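Local coordinates for protein orotidine 5'-phosphate decarboxylase (Streptomyces avermitilis, PDB 3V75) that probably catalyses the decarboxylation of orotidine 5'-phosphate to UMP, the last step of de novo UMP biosynthesis, within a TIM barrel, at residues A[239-244]-A[263-268]. Numbering follows the deposited sequence.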
loop_
_atom_site.group_PDB
_atom_site.type_symbol
_atom_site.label_atom_id
_atom_site.label_comp_id
_atom_site.label_asym_id
_atom_site.label_seq_id
_atom_site.Cartn_x
_atom_site.Cartn_y
_atom_site.Cartn_z
ATOM N N LEU A 239 4.081 13.379 14.693
ATOM C CA LEU A 239 3.938 11.963 15.034
ATOM C C LEU A 239 2.448 11.644 14.951
ATOM O O LEU A 239 1.671 12.086 15.813
ATOM C CB LEU A 239 4.446 11.727 16.458
ATOM C CG LEU A 239 5.885 12.183 16.735
ATOM C CD1 LEU A 239 6.194 12.034 18.221
ATOM C CD2 LEU A 239 6.872 11.328 15.911
ATOM N N LEU A 240 2.032 10.931 13.916
ATOM C CA LEU A 240 0.622 10.595 13.771
ATOM C C LEU A 240 0.354 9.456 14.728
ATOM O O LEU A 240 0.995 8.387 14.648
ATOM C CB LEU A 240 0.322 10.173 12.344
ATOM C CG LEU A 240 -1.069 9.635 12.043
ATOM C CD1 LEU A 240 -2.109 10.752 12.240
ATOM C CD2 LEU A 240 -1.104 9.087 10.605
ATOM N N ALA A 241 -0.572 9.679 15.661
ATOM C CA ALA A 241 -0.765 8.726 16.742
ATOM C C ALA A 241 -2.166 8.166 16.697
ATOM O O ALA A 241 -3.084 8.755 17.266
ATOM C CB ALA A 241 -0.481 9.381 18.093
ATOM N N PRO A 242 -2.348 7.016 16.054
ATOM C CA PRO A 242 -3.661 6.372 16.131
ATOM C C PRO A 242 -3.928 5.793 17.546
ATOM O O PRO A 242 -2.980 5.524 18.374
ATOM C CB PRO A 242 -3.585 5.263 15.075
ATOM C CG PRO A 242 -2.132 5.085 14.766
ATOM C CD PRO A 242 -1.359 6.258 15.281
ATOM N N GLY A 243 -5.222 5.571 17.805
ATOM C CA GLY A 243 -5.619 4.917 19.039
ATOM C C GLY A 243 -6.101 5.877 20.105
ATOM O O GLY A 243 -6.314 5.437 21.254
ATOM N N ILE A 244 -6.291 7.145 19.787
ATOM C CA ILE A 244 -6.683 8.079 20.835
ATOM C C ILE A 244 -8.113 7.742 21.270
ATOM O O ILE A 244 -8.998 7.516 20.438
ATOM C CB ILE A 244 -6.607 9.530 20.363
ATOM C CG1 ILE A 244 -5.255 9.842 19.717
ATOM C CG2 ILE A 244 -6.936 10.476 21.507
ATOM C CD1 ILE A 244 -4.084 9.674 20.675
ATOM N N ARG A 263 4.154 17.681 21.893
ATOM C CA ARG A 263 3.813 18.893 21.179
ATOM C C ARG A 263 3.773 18.677 19.667
ATOM O O ARG A 263 3.145 19.464 18.944
ATOM C CB ARG A 263 4.837 19.991 21.501
ATOM C CG ARG A 263 6.296 19.658 21.068
ATOM C CD ARG A 263 7.288 20.838 21.481
ATOM N NE ARG A 263 8.669 20.757 20.929
ATOM C CZ ARG A 263 9.492 19.704 21.037
ATOM N NH1 ARG A 263 9.072 18.573 21.600
ATOM N NH2 ARG A 263 10.737 19.742 20.540
ATOM N N ASN A 264 4.436 17.608 19.199
ATOM C CA ASN A 264 4.473 17.278 17.769
ATOM C C ASN A 264 3.518 16.159 17.379
ATOM O O ASN A 264 3.509 15.729 16.228
ATOM C CB ASN A 264 5.909 16.875 17.371
ATOM C CG ASN A 264 6.881 18.036 17.460
ATOM O OD1 ASN A 264 6.465 19.202 17.571
ATOM N ND2 ASN A 264 8.185 17.739 17.371
ATOM N N VAL A 265 2.686 15.697 18.311
ATOM C CA VAL A 265 1.760 14.619 18.036
ATOM C C VAL A 265 0.534 15.140 17.293
ATOM O O VAL A 265 -0.034 16.190 17.662
ATOM C CB VAL A 265 1.336 13.893 19.356
ATOM C CG1 VAL A 265 0.182 12.932 19.111
ATOM C CG2 VAL A 265 2.525 13.159 19.929
ATOM N N VAL A 266 0.115 14.375 16.285
ATOM C CA VAL A 266 -1.152 14.553 15.600
ATOM C C VAL A 266 -2.021 13.422 16.125
ATOM O O VAL A 266 -1.924 12.276 15.672
ATOM C CB VAL A 266 -0.985 14.406 14.062
ATOM C CG1 VAL A 266 -2.342 14.562 13.370
ATOM C CG2 VAL A 266 0.023 15.439 13.560
ATOM N N PRO A 267 -2.888 13.724 17.110
ATOM C CA PRO A 267 -3.642 12.635 17.757
ATOM C C PRO A 267 -4.831 12.277 16.882
ATOM O O PRO A 267 -5.666 13.127 16.589
ATOM C CB PRO A 267 -4.132 13.268 19.082
ATOM C CG PRO A 267 -3.457 14.668 19.128
ATOM C CD PRO A 267 -3.180 15.035 17.701
ATOM N N ASN A 268 -4.919 11.023 16.457
ATOM C CA ASN A 268 -5.997 10.620 15.590
ATOM C C ASN A 268 -7.076 9.868 16.381
ATOM O O ASN A 268 -6.791 8.845 17.019
ATOM C CB ASN A 268 -5.460 9.700 14.472
ATOM C CG ASN A 268 -6.568 9.201 13.577
ATOM O OD1 ASN A 268 -7.124 8.102 13.788
ATOM N ND2 ASN A 268 -6.945 10.017 12.618
HETATM O O HOH W 1 -7.235 5.998 15.919
#
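L239 and V265 start a parallel pairing of strands 239-241 and 265-268. The axes of these two short strands approach to 4.5 Å, with 19° between their directions. Backbone hydrogen bonds run from L239 N to N264 O, V266 N to L239 O, A241 N to V266 O and N268 N to A241 O. The chain turns at G243, and I244 N gives a longer bond to N268 O (3.3 Å).

L240 and V266 share one face of the sheet. With CG anti to the backbone N (chi1 173°), the L240 side chain comes back over the neighbouring strand, and CD1 of L240 reaches V266 CG1 at 4.0 Å. On the other face A241 CB touches V265 CG1 at 3.8 Å. I244 lays CG1 against P267 CB at 3.7 Å, while its CD1 also meets the proline ring. Cut back to an alanine, I244 would lose CG1 and CD1, and P267 would probably be left without this apolar cover. Water 1 accepts from G243 N and donates to N268 OD1, tying the turn to the asparagine side chain.

These are the last two strands of the TIM barrel, joined through helix 254-258 as a beta-alpha-beta unit. A241 and V265 pack on F258 of that helix, and I244 on L254. The side chains of L240 and N268 touch K83 of strand 81-84. Strand 217-221 bonds to L240 on one side, and C42 of strand 42-45 to P267 on the other, closing the barrel.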